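Local coordinates for protein telomere length regulator taz1 (Schizosaccharomyces pombe, PDB 4ZMI) that binds double-stranded telomeric DNA and regulates telomere length and function in fission yeast, this chain being its helical domain, at residues L10-C15 against C89-L94; K38-P43 against A212-F217; S45-L50 against D109-T114; I76-I81 against D93-L98. All blocks are in the same frame, centred on the assembly; numbering follows the deposited sequence.

Contact 1: residues L10-C15 against C89-L94; sequences LLVNDC and CLFEDL
Val12 meets the Phe91 ring in a CH-pi contact: its CG2 methyl sits over one face, 4.0 Å from the ring centroid and 30° off the normal, displaced toward the CE2 side. With CG1 anti to the backbone N (chi1 -178°), the two methyls of Val12 part, CG2 going to the ring and CG1 to Leu94. Leu11 comes to the same ring differently, at its edge, where CB lies 4.1 Å from Phe91 CZ. The other contacts are apolar. Val12 CG1 and Leu94 CD1 are 3.7 Å apart, the two side chains crossing at about a right angle, and the same CD1 touches Cys15 SG at 3.7 Å, so one methyl of Leu94 fits between two residues a helical turn apart. Val12 CG2 also lies 3.9 Å from Leu90 CD2. No hydrogen bond joins the segments. Leu94 ends a type I turn begun at Phe91 and is the N-cap of helix 95-107; the contact joins the corner between helices 85-91 and 95-107 to the first part of helix 5-35. The Trp3 ring meets Phe91 with the two planes nearly parallel, and Leu98 of helix 95-107 packs on the same ring, while Pro97 meets Cys15.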
loop_
_atom_site.group_PDB
_atom_site.type_symbol
_atom_site.label_atom_id
_atom_site.label_comp_id
_atom_site.label_asym_id
_atom_site.label_seq_id
_atom_site.Cartn_x
_atom_site.Cartn_y
_atom_site.Cartn_z
ATOM N N LEU A 10 3.271 -0.778 -21.720
ATOM C CA LEU A 10 2.821 0.623 -21.774
ATOM C C LEU A 10 3.287 1.450 -20.575
ATOM O O LEU A 10 3.594 2.630 -20.734
ATOM C CB LEU A 10 1.300 0.731 -21.837
ATOM C CG LEU A 10 0.510 0.230 -23.041
ATOM C CD1 LEU A 10 -0.982 0.420 -22.775
ATOM C CD2 LEU A 10 0.934 0.945 -24.334
ATOM N N LEU A 11 3.322 0.854 -19.377
ATOM C CA LEU A 11 3.704 1.618 -18.178
ATOM C C LEU A 11 5.170 2.035 -18.278
ATOM O O LEU A 11 5.529 3.138 -17.881
ATOM C CB LEU A 11 3.413 0.862 -16.851
ATOM C CG LEU A 11 3.639 1.646 -15.539
ATOM C CD1 LEU A 11 2.852 2.936 -15.541
ATOM C CD2 LEU A 11 3.316 0.837 -14.252
ATOM N N VAL A 12 6.006 1.165 -18.839
ATOM C CA VAL A 12 7.404 1.512 -19.076
ATOM C C VAL A 12 7.502 2.804 -19.903
ATOM O O VAL A 12 8.304 3.692 -19.598
ATOM C CB VAL A 12 8.156 0.359 -19.781
ATOM C CG1 VAL A 12 9.639 0.701 -19.992
ATOM C CG2 VAL A 12 8.012 -0.933 -18.989
ATOM N N ASN A 13 6.657 2.908 -20.927
ATOM C CA ASN A 13 6.636 4.075 -21.818
ATOM C C ASN A 13 6.179 5.376 -21.139
ATOM O O ASN A 13 6.811 6.414 -21.294
ATOM C CB ASN A 13 5.775 3.800 -23.063
ATOM C CG ASN A 13 6.469 2.893 -24.080
ATOM O OD1 ASN A 13 7.625 2.506 -23.900
ATOM N ND2 ASN A 13 5.758 2.548 -25.151
ATOM N N ASP A 14 5.090 5.317 -20.380
ATOM C CA ASP A 14 4.512 6.521 -19.785
ATOM C C ASP A 14 4.945 6.726 -18.356
ATOM O O ASP A 14 4.343 7.508 -17.614
ATOM C CB ASP A 14 3.001 6.423 -19.815
ATOM C CG ASP A 14 2.494 5.955 -21.143
ATOM O OD1 ASP A 14 3.174 6.232 -22.153
ATOM O OD2 ASP A 14 1.429 5.307 -21.175
ATOM N N CYS A 15 6.001 6.027 -17.976
ATOM C CA CYS A 15 6.374 5.909 -16.575
ATOM C C CYS A 15 6.687 7.252 -15.944
ATOM O O CYS A 15 5.992 7.702 -15.026
ATOM C CB CYS A 15 7.574 4.980 -16.444
ATOM S SG CYS A 15 7.776 4.304 -14.812
ATOM N N CYS A 89 13.284 -7.050 -16.028
ATOM C CA CYS A 89 13.947 -6.404 -17.159
ATOM C C CYS A 89 13.192 -5.168 -17.600
ATOM O O CYS A 89 13.789 -4.125 -17.851
ATOM C CB CYS A 89 14.074 -7.368 -18.324
ATOM S SG CYS A 89 14.838 -8.909 -17.851
ATOM N N LEU A 90 11.872 -5.284 -17.685
ATOM C CA LEU A 90 11.057 -4.142 -18.060
ATOM C C LEU A 90 11.231 -2.956 -17.124
ATOM O O LEU A 90 11.220 -1.818 -17.588
ATOM C CB LEU A 90 9.579 -4.519 -18.136
ATOM C CG LEU A 90 9.156 -5.271 -19.399
ATOM C CD1 LEU A 90 7.804 -5.886 -19.178
ATOM C CD2 LEU A 90 9.120 -4.344 -20.607
ATOM N N PHE A 91 11.395 -3.206 -15.821
ATOM C CA PHE A 91 11.304 -2.110 -14.840
ATOM C C PHE A 91 12.545 -1.772 -14.023
ATOM O O PHE A 91 12.614 -0.697 -13.419
ATOM C CB PHE A 91 10.126 -2.327 -13.894
ATOM C CG PHE A 91 8.806 -2.136 -14.544
ATOM C CD1 PHE A 91 7.985 -3.220 -14.787
ATOM C CD2 PHE A 91 8.391 -0.878 -14.934
ATOM C CE1 PHE A 91 6.767 -3.053 -15.388
ATOM C CE2 PHE A 91 7.176 -0.699 -15.544
ATOM C CZ PHE A 91 6.366 -1.781 -15.777
ATOM N N GLU A 92 13.502 -2.692 -13.998
ATOM C CA GLU A 92 14.771 -2.533 -13.280
ATOM C C GLU A 92 15.371 -1.108 -13.282
ATOM O O GLU A 92 15.995 -0.693 -12.312
ATOM C CB GLU A 92 15.769 -3.560 -13.838
ATOM C CG GLU A 92 17.218 -3.405 -13.431
ATOM C CD GLU A 92 18.120 -4.331 -14.230
ATOM O OE1 GLU A 92 18.955 -3.831 -15.019
ATOM O OE2 GLU A 92 17.983 -5.562 -14.074
ATOM N N ASP A 93 15.167 -0.358 -14.363
ATOM C CA ASP A 93 15.693 1.007 -14.464
ATOM C C ASP A 93 14.780 2.015 -13.787
ATOM O O ASP A 93 15.234 3.042 -13.283
ATOM C CB ASP A 93 15.859 1.426 -15.935
ATOM C CG ASP A 93 17.231 1.081 -16.509
ATOM O OD1 ASP A 93 18.239 1.632 -16.017
ATOM O OD2 ASP A 93 17.296 0.287 -17.477
ATOM N N LEU A 94 13.489 1.713 -13.783
ATOM C CA LEU A 94 12.467 2.693 -13.439
ATOM C C LEU A 94 12.027 2.681 -11.978
ATOM O O LEU A 94 10.892 3.048 -11.679
ATOM C CB LEU A 94 11.241 2.468 -14.320
ATOM C CG LEU A 94 11.471 2.671 -15.808
ATOM C CD1 LEU A 94 10.271 2.206 -16.618
ATOM C CD2 LEU A 94 11.751 4.134 -16.043
#

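Contact 2: residues K38-P43 against A212-F217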
loop_
_atom_site.group_PDB
_atom_site.type_symbol
_atom_site.label_atom_id
_atom_site.label_comp_id
_atom_site.label_asym_id
_atom_site.label_seq_id
_atom_site.Cartn_x
_atom_site.Cartn_y
_atom_site.Cartn_z
ATOM N N LYS A 38 -5.441 18.551 12.658
ATOM C CA LYS A 38 -6.240 18.260 13.853
ATOM C C LYS A 38 -7.749 18.262 13.586
ATOM O O LYS A 38 -8.516 17.680 14.352
ATOM C CB LYS A 38 -5.872 19.179 15.035
ATOM C CG LYS A 38 -6.545 20.554 15.051
ATOM C CD LYS A 38 -7.603 20.659 16.149
ATOM C CE LYS A 38 -8.064 22.101 16.337
ATOM N NZ LYS A 38 -9.232 22.211 17.253
ATOM N N ASP A 39 -8.173 18.902 12.501
ATOM C CA ASP A 39 -9.585 18.880 12.124
ATOM C C ASP A 39 -9.937 17.672 11.250
ATOM O O ASP A 39 -11.104 17.282 11.164
ATOM C CB ASP A 39 -9.981 20.174 11.417
ATOM C CG ASP A 39 -9.873 21.376 12.317
ATOM O OD1 ASP A 39 -8.903 21.436 13.102
ATOM O OD2 ASP A 39 -10.759 22.255 12.249
ATOM N N ILE A 40 -8.931 17.089 10.602
ATOM C CA ILE A 40 -9.134 15.906 9.770
ATOM C C ILE A 40 -9.266 14.672 10.665
ATOM O O ILE A 40 -8.286 14.002 10.977
ATOM C CB ILE A 40 -7.988 15.757 8.766
ATOM C CG1 ILE A 40 -7.787 17.077 8.023
ATOM C CG2 ILE A 40 -8.259 14.620 7.778
ATOM C CD1 ILE A 40 -6.748 17.024 6.929
ATOM N N VAL A 41 -10.499 14.393 11.075
ATOM C CA VAL A 41 -10.782 13.411 12.114
ATOM C C VAL A 41 -10.952 11.996 11.554
ATOM O O VAL A 41 -10.749 11.010 12.259
ATOM C CB VAL A 41 -12.037 13.830 12.921
ATOM C CG1 VAL A 41 -12.304 12.877 14.081
ATOM C CG2 VAL A 41 -11.874 15.246 13.449
ATOM N N ASN A 42 -11.316 11.895 10.280
ATOM C CA ASN A 42 -11.478 10.595 9.645
ATOM C C ASN A 42 -11.301 10.748 8.138
ATOM O O ASN A 42 -11.170 11.883 7.654
ATOM C CB ASN A 42 -12.843 9.991 10.000
ATOM C CG ASN A 42 -13.988 10.949 9.747
ATOM O OD1 ASN A 42 -13.947 11.763 8.821
ATOM N ND2 ASN A 42 -15.021 10.857 10.573
ATOM N N PRO A 43 -11.272 9.621 7.394
ATOM C CA PRO A 43 -11.147 9.766 5.943
ATOM C C PRO A 43 -12.211 10.684 5.343
ATOM O O PRO A 43 -11.872 11.516 4.502
ATOM C CB PRO A 43 -11.299 8.324 5.423
ATOM C CG PRO A 43 -11.553 7.453 6.639
ATOM C CD PRO A 43 -11.076 8.222 7.815
ATOM N N ALA A 212 -5.393 4.188 16.520
ATOM C CA ALA A 212 -4.755 5.503 16.562
ATOM C C ALA A 212 -5.653 6.575 15.978
ATOM O O ALA A 212 -6.592 6.278 15.246
ATOM C CB ALA A 212 -3.429 5.495 15.876
ATOM N N SER A 213 -5.373 7.823 16.334
ATOM C CA SER A 213 -6.084 8.939 15.752
ATOM C C SER A 213 -5.724 9.022 14.276
ATOM O O SER A 213 -4.594 8.700 13.879
ATOM C CB SER A 213 -5.662 10.227 16.426
ATOM O OG SER A 213 -4.257 10.353 16.340
ATOM N N PHE A 214 -6.689 9.460 13.473
ATOM C CA PHE A 214 -6.492 9.591 12.039
ATOM C C PHE A 214 -5.295 10.466 11.650
ATOM O O PHE A 214 -4.471 10.041 10.848
ATOM C CB PHE A 214 -7.774 10.038 11.328
ATOM C CG PHE A 214 -7.726 9.824 9.838
ATOM C CD1 PHE A 214 -7.712 8.544 9.318
ATOM C CD2 PHE A 214 -7.665 10.892 8.968
ATOM C CE1 PHE A 214 -7.653 8.330 7.957
ATOM C CE2 PHE A 214 -7.617 10.684 7.607
ATOM C CZ PHE A 214 -7.611 9.401 7.100
ATOM N N PRO A 215 -5.180 11.682 12.215
ATOM C CA PRO A 215 -4.048 12.517 11.797
ATOM C C PRO A 215 -2.717 11.881 12.155
ATOM O O PRO A 215 -1.687 12.187 11.552
ATOM C CB PRO A 215 -4.237 13.785 12.620
ATOM C CG PRO A 215 -5.032 13.344 13.787
ATOM C CD PRO A 215 -6.002 12.379 13.214
ATOM N N ALA A 216 -2.739 11.004 13.143
ATOM C CA ALA A 216 -1.534 10.302 13.515
ATOM C C ALA A 216 -1.337 9.123 12.568
ATOM O O ALA A 216 -0.213 8.797 12.180
ATOM C CB ALA A 216 -1.612 9.834 14.957
ATOM N N PHE A 217 -2.443 8.478 12.213
ATOM C CA PHE A 217 -2.412 7.407 11.227
ATOM C C PHE A 217 -1.833 7.959 9.936
ATOM O O PHE A 217 -0.841 7.441 9.408
ATOM C CB PHE A 217 -3.816 6.852 11.013
ATOM C CG PHE A 217 -3.902 5.809 9.928
ATOM C CD1 PHE A 217 -3.033 4.738 9.913
ATOM C CD2 PHE A 217 -4.871 5.886 8.938
ATOM C CE1 PHE A 217 -3.113 3.773 8.920
ATOM C CE2 PHE A 217 -4.952 4.912 7.951
ATOM C CZ PHE A 217 -4.073 3.860 7.952
#
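Phe214 lays one face of its ring against loop backbone, at the peptide joining Asn42 to Pro43. Asn42 C stands 3.7 Å above the ring plane, toward the rim. On the same face Pro43 CD makes a CH-pi contact, 3.7 Å from the ring centroid and 24° off the normal. The Ile40 carbonyl oxygen approaches the edge instead, in the ring plane, 3.8 Å from Phe214 CD2, and Ile40 CG2 packs on that same carbon at 4.0 Å. Chi1 of -164° turns the Phe214 ring away from its own backbone N and out to the loop. Its CB touches Val41 O at 3.3 Å, and Pro215 CD lies 3.6 Å from Ile40 O. Within the loop, Ile40 centres an inverse gamma turn, and Asn42 is the N-cap of helix 43-50, its OD1 bonded to Ser45 OG. Phe46 and Arg151 also pack on Phe214. Cutting Phe214 back to an alanine is likely to leave the Asn42-Pro43 peptide and the Ile40 methyl without their packing surface, and the loop less firmly held against helix 214-229. With no hydrogen bond across the segments, the start of that helix is joined to the loop by aromatic, prolyl and aliphatic contact, in which backbone carbonyls meet the ring edge and neighbouring C-H groups.

Contact 3: residues S45-L50 against D109-T114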
loop_
_atom_site.group_PDB
_atom_site.type_symbol
_atom_site.label_atom_id
_atom_site.label_comp_id
_atom_site.label_asym_id
_atom_site.label_seq_id
_atom_site.Cartn_x
_atom_site.Cartn_y
_atom_site.Cartn_z
ATOM N N SER A 45 -13.587 13.222 6.530
ATOM C CA SER A 45 -13.181 14.606 6.774
ATOM C C SER A 45 -12.052 15.008 5.843
ATOM O O SER A 45 -11.996 16.151 5.361
ATOM C CB SER A 45 -12.745 14.799 8.225
ATOM O OG SER A 45 -13.786 14.418 9.102
ATOM N N PHE A 46 -11.146 14.064 5.610
ATOM C CA PHE A 46 -10.051 14.263 4.677
ATOM C C PHE A 46 -10.666 14.595 3.325
ATOM O O PHE A 46 -10.167 15.457 2.594
ATOM C CB PHE A 46 -9.186 13.003 4.601
ATOM C CG PHE A 46 -7.765 13.260 4.212
ATOM C CD1 PHE A 46 -7.398 14.449 3.604
ATOM C CD2 PHE A 46 -6.791 12.299 4.447
ATOM C CE1 PHE A 46 -6.086 14.681 3.236
ATOM C CE2 PHE A 46 -5.478 12.524 4.079
ATOM C CZ PHE A 46 -5.129 13.719 3.470
ATOM N N SER A 47 -11.785 13.940 3.023
ATOM C CA SER A 47 -12.448 14.109 1.729
ATOM C C SER A 47 -13.054 15.499 1.582
ATOM O O SER A 47 -12.829 16.191 0.590
ATOM C CB SER A 47 -13.541 13.054 1.537
ATOM O OG SER A 47 -12.987 11.761 1.436
ATOM N N GLU A 48 -13.824 15.897 2.582
ATOM C CA GLU A 48 -14.460 17.201 2.572
ATOM C C GLU A 48 -13.425 18.305 2.468
ATOM O O GLU A 48 -13.590 19.241 1.693
ATOM C CB GLU A 48 -15.296 17.400 3.827
ATOM C CG GLU A 48 -16.393 16.376 4.008
ATOM C CD GLU A 48 -17.102 16.528 5.345
ATOM O OE1 GLU A 48 -16.874 17.555 6.032
ATOM O OE2 GLU A 48 -17.883 15.620 5.714
ATOM N N ARG A 49 -12.352 18.202 3.242
ATOM C CA ARG A 49 -11.333 19.241 3.189
ATOM C C ARG A 49 -10.661 19.301 1.818
ATOM O O ARG A 49 -10.342 20.385 1.335
ATOM C CB ARG A 49 -10.309 19.083 4.313
ATOM C CG ARG A 49 -9.076 19.991 4.195
ATOM C CD ARG A 49 -9.388 21.492 4.257
ATOM N NE ARG A 49 -8.152 22.278 4.305
ATOM C CZ ARG A 49 -8.086 23.610 4.305
ATOM N NH1 ARG A 49 -9.192 24.341 4.256
ATOM N NH2 ARG A 49 -6.903 24.212 4.355
ATOM N N LEU A 50 -10.465 18.151 1.178
ATOM C CA LEU A 50 -9.831 18.150 -0.135
ATOM C C LEU A 50 -10.696 18.829 -1.213
ATOM O O LEU A 50 -10.178 19.541 -2.081
ATOM C CB LEU A 50 -9.409 16.730 -0.548
ATOM C CG LEU A 50 -8.096 16.221 0.068
ATOM C CD1 LEU A 50 -7.901 14.737 -0.157
ATOM C CD2 LEU A 50 -6.894 16.972 -0.480
ATOM N N ASP A 109 -5.637 6.256 -0.699
ATOM C CA ASP A 109 -6.322 5.137 -0.060
ATOM C C ASP A 109 -6.681 5.535 1.373
ATOM O O ASP A 109 -7.517 4.894 2.007
ATOM C CB ASP A 109 -5.441 3.872 -0.083
ATOM C CG ASP A 109 -6.203 2.604 0.295
ATOM O OD1 ASP A 109 -7.402 2.501 -0.023
ATOM O OD2 ASP A 109 -5.594 1.698 0.908
ATOM N N LEU A 110 -6.073 6.615 1.858
ATOM C CA LEU A 110 -6.439 7.202 3.151
ATOM C C LEU A 110 -7.835 7.784 3.107
ATOM O O LEU A 110 -8.399 8.135 4.144
ATOM C CB LEU A 110 -5.471 8.316 3.519
ATOM C CG LEU A 110 -4.056 7.836 3.793
ATOM C CD1 LEU A 110 -3.098 9.012 3.793
ATOM C CD2 LEU A 110 -4.013 7.049 5.111
ATOM N N LEU A 111 -8.380 7.906 1.899
ATOM C CA LEU A 111 -9.711 8.468 1.704
ATOM C C LEU A 111 -10.811 7.410 1.807
ATOM O O LEU A 111 -11.994 7.726 1.724
ATOM C CB LEU A 111 -9.789 9.193 0.354
ATOM C CG LEU A 111 -8.836 10.380 0.173
ATOM C CD1 LEU A 111 -8.968 11.015 -1.200
ATOM C CD2 LEU A 111 -9.074 11.421 1.272
ATOM N N ASP A 112 -10.420 6.150 1.978
ATOM C CA ASP A 112 -11.384 5.048 2.016
ATOM C C ASP A 112 -12.171 5.073 3.326
ATOM O O ASP A 112 -11.699 4.581 4.344
ATOM C CB ASP A 112 -10.649 3.707 1.851
ATOM C CG ASP A 112 -11.528 2.510 2.163
ATOM O OD1 ASP A 112 -12.770 2.646 2.160
ATOM O OD2 ASP A 112 -10.968 1.424 2.422
ATOM N N ASN A 113 -13.385 5.610 3.301
ATOM C CA ASN A 113 -14.170 5.691 4.534
ATOM C C ASN A 113 -14.755 4.365 5.035
ATOM O O ASN A 113 -15.553 4.367 5.961
ATOM C CB ASN A 113 -15.246 6.792 4.458
ATOM C CG ASN A 113 -16.412 6.434 3.550
ATOM O OD1 ASN A 113 -16.853 5.284 3.491
ATOM N ND2 ASN A 113 -16.929 7.434 2.842
ATOM N N THR A 114 -14.378 3.239 4.428
ATOM C CA THR A 114 -14.764 1.944 4.982
ATOM C C THR A 114 -13.654 1.429 5.904
ATOM O O THR A 114 -13.826 0.433 6.612
ATOM C CB THR A 114 -14.985 0.893 3.893
ATOM O OG1 THR A 114 -13.777 0.728 3.140
ATOM C CG2 THR A 114 -16.127 1.297 2.951
#
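Leu111 meets Phe46 and Leu50 with its CG anti to its own carbonyl carbon (chi1 -61°); chi2 of 179° sends CD1 out from CA and leaves CD2, the branch folded back, against both residues of the helix. Phe46 has CG anti to the backbone N (chi1 -153°), which lays the root of its ring beside that methyl, and the two side chains cross at about a right angle. CD2 of Leu111 is the hub. It lies 3.7 Å from Phe46 CB and equally near Phe46 CG; it is 3.8 Å from Leu50 CD1, one turn further along the helix; and it touches Ser47 OG at 3.9 Å. Leu111 CD1 adds a second methyl contact with Leu50 CD1 at 4.0 Å. Further out on the ring, Phe46 CE2 meets Leu110 CB at 4.2 Å, an oblique approach. The Ser47 hydroxyl has a weak hydrogen bond with Pro43 O in its own helix. Beyond the touching residues the loop bends through an Asx turn, in which Asp112 OD1 accepts from Thr114 N at 2.8 Å, the N-H coming from above the carboxylate plane. Leu58 and Tyr59 of helix 52-68 also pack on Leu111. Residues 45-50 and 109-114 are therefore joined through buried hydrocarbon with no hydrogen bond between them, though a weak one links Asn113 ND2 to Glu44 OE1 just before the helical segment; the Asp112 carboxylate is engaged in its own turn and, through OD2, with His117 N.

Contact 4: residues I76-I81 against D93-L98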
loop_
_atom_site.group_PDB
_atom_site.type_symbol
_atom_site.label_atom_id
_atom_site.label_comp_id
_atom_site.label_asym_id
_atom_site.label_seq_id
_atom_site.Cartn_x
_atom_site.Cartn_y
_atom_site.Cartn_z
ATOM N N ILE A 76 1.537 -1.001 -7.255
ATOM C CA ILE A 76 2.700 -1.654 -7.819
ATOM C C ILE A 76 3.308 -2.624 -6.827
ATOM O O ILE A 76 3.439 -2.305 -5.649
ATOM C CB ILE A 76 3.782 -0.625 -8.111
ATOM C CG1 ILE A 76 3.279 0.408 -9.118
ATOM C CG2 ILE A 76 5.048 -1.324 -8.582
ATOM C CD1 ILE A 76 2.912 -0.188 -10.455
ATOM N N PHE A 77 3.713 -3.794 -7.303
ATOM C CA PHE A 77 4.291 -4.794 -6.427
ATOM C C PHE A 77 5.736 -5.089 -6.713
ATOM O O PHE A 77 6.066 -5.811 -7.664
ATOM C CB PHE A 77 3.448 -6.054 -6.468
ATOM C CG PHE A 77 2.121 -5.863 -5.836
ATOM C CD1 PHE A 77 1.064 -5.367 -6.569
ATOM C CD2 PHE A 77 1.955 -6.095 -4.473
ATOM C CE1 PHE A 77 -0.165 -5.162 -5.977
ATOM C CE2 PHE A 77 0.742 -5.900 -3.860
ATOM C CZ PHE A 77 -0.337 -5.419 -4.609
ATOM N N PHE A 78 6.595 -4.541 -5.860
ATOM C CA PHE A 78 8.025 -4.696 -6.036
ATOM C C PHE A 78 8.472 -6.132 -5.822
ATOM O O PHE A 78 9.410 -6.603 -6.477
ATOM C CB PHE A 78 8.795 -3.698 -5.172
ATOM C CG PHE A 78 8.638 -2.274 -5.630
ATOM C CD1 PHE A 78 7.745 -1.428 -5.009
ATOM C CD2 PHE A 78 9.358 -1.799 -6.715
ATOM C CE1 PHE A 78 7.580 -0.130 -5.445
ATOM C CE2 PHE A 78 9.202 -0.505 -7.149
ATOM C CZ PHE A 78 8.316 0.334 -6.516
ATOM N N SER A 79 7.782 -6.853 -4.951
ATOM C CA SER A 79 8.097 -8.267 -4.810
ATOM C C SER A 79 7.810 -9.014 -6.108
ATOM O O SER A 79 8.533 -9.920 -6.470
ATOM C CB SER A 79 7.313 -8.908 -3.668
ATOM O OG SER A 79 5.917 -8.857 -3.899
ATOM N N TYR A 80 6.746 -8.630 -6.796
ATOM C CA TYR A 80 6.364 -9.306 -8.025
ATOM C C TYR A 80 7.370 -8.990 -9.139
ATOM O O TYR A 80 7.886 -9.884 -9.787
ATOM C CB TYR A 80 4.967 -8.853 -8.416
ATOM C CG TYR A 80 4.375 -9.526 -9.624
ATOM C CD1 TYR A 80 3.450 -10.543 -9.484
ATOM C CD2 TYR A 80 4.700 -9.107 -10.897
ATOM C CE1 TYR A 80 2.882 -11.150 -10.575
ATOM C CE2 TYR A 80 4.145 -9.721 -12.018
ATOM C CZ TYR A 80 3.238 -10.738 -11.846
ATOM O OH TYR A 80 2.667 -11.327 -12.934
ATOM N N ILE A 81 7.647 -7.705 -9.329
ATOM C CA ILE A 81 8.618 -7.227 -10.290
ATOM C C ILE A 81 10.006 -7.820 -10.067
ATOM O O ILE A 81 10.695 -8.142 -11.024
ATOM C CB ILE A 81 8.722 -5.708 -10.233
ATOM C CG1 ILE A 81 7.402 -5.084 -10.685
ATOM C CG2 ILE A 81 9.869 -5.230 -11.090
ATOM C CD1 ILE A 81 7.404 -3.581 -10.639
ATOM N N ASP A 93 15.167 -0.358 -14.363
ATOM C CA ASP A 93 15.693 1.007 -14.464
ATOM C C ASP A 93 14.780 2.015 -13.787
ATOM O O ASP A 93 15.234 3.042 -13.283
ATOM C CB ASP A 93 15.859 1.426 -15.935
ATOM C CG ASP A 93 17.231 1.081 -16.509
ATOM O OD1 ASP A 93 18.239 1.632 -16.017
ATOM O OD2 ASP A 93 17.296 0.287 -17.477
ATOM N N LEU A 94 13.489 1.713 -13.783
ATOM C CA LEU A 94 12.467 2.693 -13.439
ATOM C C LEU A 94 12.027 2.681 -11.978
ATOM O O LEU A 94 10.892 3.048 -11.679
ATOM C CB LEU A 94 11.241 2.468 -14.320
ATOM C CG LEU A 94 11.471 2.671 -15.808
ATOM C CD1 LEU A 94 10.271 2.206 -16.618
ATOM C CD2 LEU A 94 11.751 4.134 -16.043
ATOM N N GLU A 95 12.896 2.267 -11.064
ATOM C CA GLU A 95 12.463 2.124 -9.674
ATOM C C GLU A 95 11.996 3.441 -9.066
ATOM O O GLU A 95 10.951 3.496 -8.428
ATOM C CB GLU A 95 13.544 1.486 -8.807
ATOM C CG GLU A 95 13.025 1.043 -7.462
ATOM C CD GLU A 95 14.122 0.600 -6.523
ATOM O OE1 GLU A 95 14.624 -0.530 -6.672
ATOM O OE2 GLU A 95 14.480 1.385 -5.626
ATOM N N LYS A 96 12.763 4.502 -9.294
ATOM C CA LYS A 96 12.435 5.834 -8.777
ATOM C C LYS A 96 11.004 6.283 -9.113
ATOM O O LYS A 96 10.245 6.620 -8.215
ATOM C CB LYS A 96 13.466 6.900 -9.212
ATOM C CG LYS A 96 14.892 6.387 -9.511
ATOM C CD LYS A 96 15.036 5.831 -10.948
ATOM C CE LYS A 96 16.492 5.538 -11.316
ATOM N NZ LYS A 96 17.227 6.740 -11.814
ATOM N N PRO A 97 10.616 6.291 -10.399
ATOM C CA PRO A 97 9.239 6.741 -10.637
ATOM C C PRO A 97 8.185 5.726 -10.203
ATOM O O PRO A 97 7.047 6.124 -9.983
ATOM C CB PRO A 97 9.191 6.917 -12.157
ATOM C CG PRO A 97 10.178 5.955 -12.657
ATOM C CD PRO A 97 11.310 6.023 -11.668
ATOM N N LEU A 98 8.538 4.446 -10.101
ATOM C CA LEU A 98 7.575 3.459 -9.625
ATOM C C LEU A 98 7.200 3.784 -8.181
ATOM O O LEU A 98 6.029 3.759 -7.824
ATOM C CB LEU A 98 8.114 2.034 -9.754
ATOM C CG LEU A 98 8.025 1.451 -11.184
ATOM C CD1 LEU A 98 8.835 0.187 -11.318
ATOM C CD2 LEU A 98 6.575 1.189 -11.614
#
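Ile76 and Leu98 have their CA atoms 7.3 Å apart, Phe78 and Glu95 8.9 Å, so the start of helix 78-83 faces the first turn of helix 95-107 across a gap filled by side chains. Leu98 meets three residues with three different carbons. Its CB packs on the far end of the Phe78 ring, 3.7 Å from CZ and 3.8 Å from CE2, the approach being oblique; Phe78 CG, anti to its own carbonyl carbon (chi1 -69°), points that end of the ring at Leu98. The CD1 methyl of Leu98 meets Ile81 CD1 tip to tip at 4.1 Å, and its CD2 touches Ile76 CD1, also at 4.1 Å, where the two side chains cross at about a right angle. Glu95 runs beside the ring with its aliphatic part, CG lying 4.1 Å from Phe78 CE2; its extended chain carries the carboxylate on to the C-terminal tail. The ring and carboxylate planes are 77° apart. Ile76 CG2 lies over the rim of one ring face within its own segment, and Lys99 makes a cation-pi contact with the ring. With a serine in place of Phe78, Leu98 CB and Glu95 CG would probably face a gap and the Lys99 ammonium would lose its aromatic partner. The two helix starts thus meet through hydrocarbon alone, while polar groups at the margin are satisfied elsewhere: the Glu95 carboxylate by Leu234 N and, weakly, Arg233 N, and the Phe78 backbone N by Asp126 OD2.

In the fold
The four contacts form two clusters in one all-helical TRF-family domain. Contacts 1 and 4 have centres about 8 Å apart, share Asp93 and Leu94, and touch where Leu11 packs on Ile76 and Phe91 on Ile81. Contacts 2 and 3, with centres about 10 Å apart, meet where Pro43 packs against Leu110; both lie on the opposite side of the chain's centre from contact 4. The centres of contacts 1 and 2 are about 35 Å apart. Along the chain, contact 4 is nested within the loop closed by contact 3, and contact 3 within that of contact 2, whereas contact 1 crosses both 2 and 3. Helix 5-35 and helix 95-107 run between the clusters, tying distant sequence into one compact domain.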